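PDB 5YWN: protein induced by osmotic stress from Scheffersomyces stipitis, which probably catalyses the NADPH-dependent reduction of ketones, haloketones among them, to alcohols as a dihydroflavonol-4-reductase-like member of the short-chain dehydrogenase/reductase superfamily. Local coordinates for residues T3-S8 against I76-A81. The protein carries 1 engineered substitution. Residues are numbered along the deposited sequence; the frame is centred on the assembly and turned at random.
Sequences TSVFVS and IFLHTA. With NAP (NADP nicotinamide-adenine-dinucleotide phosphate), chain B.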
ATOM      1  N   THR A   3      -2.829 -22.847  -6.706  1.00 37.43           N
ATOM      2  CA  THR A   3      -3.586 -21.659  -6.970  1.00 34.63           C
ATOM      3  C   THR A   3      -2.742 -20.490  -7.497  1.00 32.65           C
ATOM      4  O   THR A   3      -1.672 -20.242  -7.030  1.00 29.13           O
ATOM      5  CB  THR A   3      -4.226 -21.201  -5.672  1.00 34.52           C
ATOM      6  OG1 THR A   3      -4.933 -22.280  -5.099  1.00 47.96           O
ATOM      7  CG2 THR A   3      -5.131 -20.057  -5.889  1.00 33.30           C
ATOM      8  N   SER A   4      -3.287 -19.757  -8.432  1.00 26.97           N
ATOM      9  CA  SER A   4      -2.664 -18.573  -8.951  1.00 29.48           C
ATOM     10  C   SER A   4      -3.276 -17.266  -8.425  1.00 25.55           C
ATOM     11  O   SER A   4      -4.447 -17.110  -8.376  1.00 26.26           O
ATOM     12  CB  SER A   4      -2.689 -18.566 -10.472  1.00 26.21           C
ATOM     13  OG  SER A   4      -1.659 -19.287 -10.974  1.00 33.51           O
ATOM     14  N   VAL A   5      -2.426 -16.338  -8.073  1.00 26.58           N
ATOM     15  CA  VAL A   5      -2.834 -15.039  -7.631  1.00 25.49           C
ATOM     16  C   VAL A   5      -2.456 -13.946  -8.631  1.00 22.73           C
ATOM     17  O   VAL A   5      -1.362 -13.849  -9.014  1.00 22.08           O
ATOM     18  CB  VAL A   5      -2.260 -14.721  -6.240  1.00 22.69           C
ATOM     19  CG1 VAL A   5      -2.628 -13.338  -5.800  1.00 23.26           C
ATOM     20  CG2 VAL A   5      -2.616 -15.761  -5.218  1.00 21.00           C
ATOM     21  N   PHE A   6      -3.404 -13.125  -9.013  1.00 21.69           N
ATOM     22  CA  PHE A   6      -3.133 -11.987  -9.864  1.00 22.72           C
ATOM     23  C   PHE A   6      -2.868 -10.717  -9.044  1.00 22.52           C
ATOM     24  O   PHE A   6      -3.620 -10.410  -8.152  1.00 22.60           O
ATOM     25  CB  PHE A   6      -4.250 -11.752 -10.851  1.00 24.88           C
ATOM     26  CG  PHE A   6      -3.867 -10.901 -11.994  1.00 24.47           C
ATOM     27  CD1 PHE A   6      -3.633  -9.575 -11.833  1.00 23.62           C
ATOM     28  CD2 PHE A   6      -3.702 -11.443 -13.237  1.00 26.74           C
ATOM     29  CE1 PHE A   6      -3.274  -8.807 -12.892  1.00 27.57           C
ATOM     30  CE2 PHE A   6      -3.320 -10.695 -14.294  1.00 26.93           C
ATOM     31  CZ  PHE A   6      -3.114  -9.372 -14.130  1.00 29.92           C
ATOM     32  N   VAL A   7      -1.785 -10.033  -9.336  1.00 19.30           N
ATOM     33  CA  VAL A   7      -1.440  -8.800  -8.655  1.00 19.32           C
ATOM     34  C   VAL A   7      -1.227  -7.651  -9.633  1.00 21.01           C
ATOM     35  O   VAL A   7      -0.280  -7.632 -10.347  1.00 22.59           O
ATOM     36  CB  VAL A   7      -0.186  -8.959  -7.783  1.00 22.33           C
ATOM     37  CG1 VAL A   7       0.167  -7.672  -7.094  1.00 23.22           C
ATOM     38  CG2 VAL A   7      -0.280 -10.106  -6.813  1.00 20.32           C
ATOM     39  N   SER A   8      -2.116  -6.684  -9.624  1.00 19.67           N
ATOM     40  CA  SER A   8      -1.959  -5.501 -10.425  1.00 21.09           C
ATOM     41  C   SER A   8      -0.833  -4.592  -9.909  1.00 20.82           C
ATOM     42  O   SER A   8      -0.575  -4.574  -8.770  1.00 21.99           O
ATOM     43  CB  SER A   8      -3.266  -4.748 -10.566  1.00 23.14           C
ATOM     44  OG  SER A   8      -3.618  -4.079  -9.427  1.00 23.12           O
ATOM     45  N   ILE A  76      -7.674 -15.578  -7.531  1.00 21.28           N
ATOM     46  CA  ILE A  76      -7.542 -14.437  -6.636  1.00 24.81           C
ATOM     47  C   ILE A  76      -7.011 -13.200  -7.369  1.00 22.48           C
ATOM     48  O   ILE A  76      -6.095 -13.298  -8.114  1.00 21.91           O
ATOM     49  CB  ILE A  76      -6.596 -14.745  -5.453  1.00 22.86           C
ATOM     50  CG1 ILE A  76      -6.899 -16.099  -4.844  1.00 26.31           C
ATOM     51  CG2 ILE A  76      -6.590 -13.634  -4.437  1.00 22.49           C
ATOM     52  CD1 ILE A  76      -8.117 -16.131  -3.978  1.00 24.12           C
ATOM     53  N   PHE A  77      -7.616 -12.049  -7.142  1.00 22.55           N
ATOM     54  CA  PHE A  77      -7.138 -10.808  -7.720  1.00 17.82           C
ATOM     55  C   PHE A  77      -6.834  -9.786  -6.644  1.00 22.27           C
ATOM     56  O   PHE A  77      -7.689  -9.407  -5.930  1.00 21.83           O
ATOM     57  CB  PHE A  77      -8.115 -10.251  -8.731  1.00 18.29           C
ATOM     58  CG  PHE A  77      -7.548  -9.212  -9.655  1.00 19.88           C
ATOM     59  CD1 PHE A  77      -7.215  -7.971  -9.208  1.00 21.69           C
ATOM     60  CD2 PHE A  77      -7.346  -9.498 -10.986  1.00 25.29           C
ATOM     61  CE1 PHE A  77      -6.702  -7.031 -10.063  1.00 22.88           C
ATOM     62  CE2 PHE A  77      -6.812  -8.576 -11.844  1.00 22.62           C
ATOM     63  CZ  PHE A  77      -6.501  -7.337 -11.385  1.00 24.74           C
ATOM     64  N   LEU A  78      -5.608  -9.341  -6.581  1.00 19.17           N
ATOM     65  CA  LEU A  78      -5.239  -8.244  -5.734  1.00 19.99           C
ATOM     66  C   LEU A  78      -4.957  -6.994  -6.572  1.00 20.76           C
ATOM     67  O   LEU A  78      -3.972  -6.907  -7.265  1.00 22.97           O
ATOM     68  CB  LEU A  78      -4.084  -8.635  -4.880  1.00 18.76           C
ATOM     69  CG  LEU A  78      -4.087 -10.047  -4.312  1.00 19.37           C
ATOM     70  CD1 LEU A  78      -2.834 -10.401  -3.588  1.00 21.08           C
ATOM     71  CD2 LEU A  78      -5.260 -10.254  -3.414  1.00 21.10           C
ATOM     72  N   HIS A  79      -5.863  -6.048  -6.491  1.00 21.35           N
ATOM     73  CA  HIS A  79      -5.744  -4.790  -7.173  1.00 22.98           C
ATOM     74  C   HIS A  79      -5.022  -3.744  -6.323  1.00 21.41           C
ATOM     75  O   HIS A  79      -5.581  -3.152  -5.448  1.00 20.58           O
ATOM     76  CB  HIS A  79      -7.114  -4.298  -7.576  1.00 20.77           C
ATOM     77  CG  HIS A  79      -7.096  -3.040  -8.380  1.00 24.53           C
ATOM     78  ND1 HIS A  79      -6.132  -2.766  -9.300  1.00 23.61           N
ATOM     79  CD2 HIS A  79      -7.934  -1.988  -8.399  1.00 21.11           C
ATOM     80  CE1 HIS A  79      -6.378  -1.605  -9.856  1.00 27.09           C
ATOM     81  NE2 HIS A  79      -7.469  -1.117  -9.330  1.00 22.55           N
ATOM     82  N   THR A  80      -3.756  -3.577  -6.596  1.00 21.11           N
ATOM     83  CA  THR A  80      -2.915  -2.669  -5.846  1.00 21.19           C
ATOM     84  C   THR A  80      -2.427  -1.416  -6.591  1.00 22.76           C
ATOM     85  O   THR A  80      -2.075  -0.464  -5.995  1.00 22.14           O
ATOM     86  CB  THR A  80      -1.680  -3.391  -5.262  1.00 25.04           C
ATOM     87  OG1 THR A  80      -0.717  -3.562  -6.264  1.00 25.25           O
ATOM     88  CG2 THR A  80      -2.008  -4.733  -4.682  1.00 20.77           C
ATOM     89  N   ALA A  81      -2.412  -1.476  -7.895  1.00 22.72           N
ATOM     90  CA  ALA A  81      -1.974  -0.370  -8.676  1.00 24.05           C
ATOM     91  C   ALA A  81      -2.862   0.857  -8.544  1.00 28.49           C
ATOM     92  O   ALA A  81      -4.021   0.786  -8.662  1.00 27.94           O
ATOM     93  CB  ALA A  81      -1.829  -0.767 -10.121  1.00 25.70           C
TER
HETATM   94  PA  NAP B 401       4.213   2.874  -5.545  1.00 25.43           P
HETATM   95  O1A NAP B 401       5.410   2.201  -4.919  1.00 24.87           O
HETATM   96  O2A NAP B 401       4.407   4.060  -6.460  1.00 27.30           O
HETATM   97  O5B NAP B 401       3.366   1.759  -6.339  1.00 25.65           O
HETATM   98  C5B NAP B 401       2.461   2.139  -7.374  1.00 29.11           C
HETATM   99  C4B NAP B 401       2.523   1.126  -8.510  1.00 27.40           C
HETATM  100  O4B NAP B 401       1.312   1.168  -9.272  1.00 28.83           O
HETATM  101  C3B NAP B 401       3.678   1.416  -9.455  1.00 29.98           C
HETATM  102  O3B NAP B 401       4.599   0.322  -9.482  1.00 31.97           O
HETATM  103  C2B NAP B 401       3.064   1.634 -10.824  1.00 27.18           C
HETATM  104  O2B NAP B 401       3.571   0.689 -11.762  1.00 28.78           O
HETATM  105  C1B NAP B 401       1.562   1.466 -10.648  1.00 28.47           C
HETATM  106  N9A NAP B 401       0.860   2.715 -11.036  1.00 30.58           N
HETATM  107  C8A NAP B 401       0.967   3.902 -10.407  1.00 30.14           C
HETATM  108  N7A NAP B 401       0.194   4.838 -11.016  1.00 29.22           N
HETATM  109  C5A NAP B 401      -0.424   4.248 -12.056  1.00 29.03           C
HETATM  110  C6A NAP B 401      -1.376   4.663 -13.112  1.00 29.78           C
HETATM  111  N6A NAP B 401      -1.836   5.936 -13.179  1.00 32.69           N
HETATM  112  N1A NAP B 401      -1.769   3.729 -14.006  1.00 30.57           N
HETATM  113  C2A NAP B 401      -1.324   2.458 -13.958  1.00 28.67           C
HETATM  114  N3A NAP B 401      -0.459   2.021 -13.025  1.00 31.59           N
HETATM  115  C4A NAP B 401       0.020   2.848 -12.065  1.00 29.16           C
HETATM  116  O3  NAP B 401       3.205   3.307  -4.365  1.00 26.76           O
HETATM  117  PN  NAP B 401       3.098   2.430  -3.020  1.00 24.11           P
HETATM  118  O1N NAP B 401       3.525   3.294  -1.858  1.00 25.88           O
HETATM  119  O2N NAP B 401       3.779   1.104  -3.264  1.00 20.65           O
HETATM  120  O5D NAP B 401       1.514   2.167  -2.896  1.00 26.85           O
HETATM  121  C5D NAP B 401       0.962   0.898  -3.243  1.00 28.39           C
HETATM  122  C4D NAP B 401      -0.554   0.933  -3.087  1.00 20.40           C
HETATM  123  O4D NAP B 401      -0.908   0.901  -1.701  1.00 23.84           O
HETATM  124  C3D NAP B 401      -1.154   2.193  -3.692  1.00 26.34           C
HETATM  125  O3D NAP B 401      -2.023   1.867  -4.782  1.00 24.14           O
HETATM  126  C2D NAP B 401      -1.923   2.875  -2.578  1.00 23.48           C
HETATM  127  O2D NAP B 401      -3.302   3.025  -2.931  1.00 26.51           O
HETATM  128  C1D NAP B 401      -1.774   1.987  -1.353  1.00 21.38           C
HETATM  129  N1N NAP B 401      -1.210   2.755  -0.238  1.00 21.83           N
HETATM  130  C2N NAP B 401       0.117   2.791  -0.061  1.00 25.77           C
HETATM  131  C3N NAP B 401       0.672   3.515   0.989  1.00 24.14           C
HETATM  132  C7N NAP B 401       2.159   3.549   1.182  1.00 23.03           C
HETATM  133  O7N NAP B 401       2.645   4.373   1.938  1.00 23.40           O
HETATM  134  N7N NAP B 401       2.913   2.673   0.518  1.00 27.07           N
HETATM  135  C4N NAP B 401      -0.162   4.204   1.857  1.00 21.46           C
HETATM  136  C5N NAP B 401      -1.533   4.151   1.652  1.00 21.80           C
HETATM  137  C6N NAP B 401      -2.036   3.413   0.587  1.00 21.03           C
HETATM  138  P2B NAP B 401       4.884   1.025 -12.632  1.00 30.98           P
HETATM  139  O1X NAP B 401       4.713   0.196 -13.883  1.00 32.07           O
HETATM  140  O2X NAP B 401       4.801   2.515 -12.855  1.00 27.07           O
HETATM  141  O3X NAP B 401       6.028   0.590 -11.747  1.00 27.27           O
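Matching first torsions, chi1 -162° for Phe6 and nearly the same for Phe77, put CG of each anti to the backbone N, and like chi2 values keep the rings near parallel, side by side across neighbouring parallel strands of the Rossmann fold. Strand 4-7, first in the chain, here meets strand 74-79, fourth in the chain, with Val5, Phe6 and Val7 opposite Ile76, Phe77 and Leu78. The ring planes differ by 8° but are slid apart, centroids 4.7 Å apart, so overlap is slight; the closest approach is Phe6 CD1 to Phe77 CE2, 3.3 Å. On the other face, Val5 CG1 abuts Leu78 CD1 at 3.7 Å, under helix 13-24. Phe6 N donates to Ile76 O and Phe6 O accepts from Leu78 N, so Phe6 bonds the two residues flanking Phe77, the parallel pattern; Ser8 N to Leu78 O adds a third rung.

At the C-terminal ends of the strands, where the cofactor binds, Ser8 OG meets His79 ND1 2.8 Å away, near the imidazole plane. Thr80 N donates to it at 2.9 Å but bent, Ala81 N straighter but longer, 3.3 Å. Replacing Ser8 by alanine removes OG and is likely to leave both amides without this acceptor and His79 without its ND1 partner, though Thr103 still holds NE2. Thr80 OG1 donates to Ser8 O, and Thr80 O accepts a 2.6 Å hydrogen bond from ribose hydroxyl O3D of NADP.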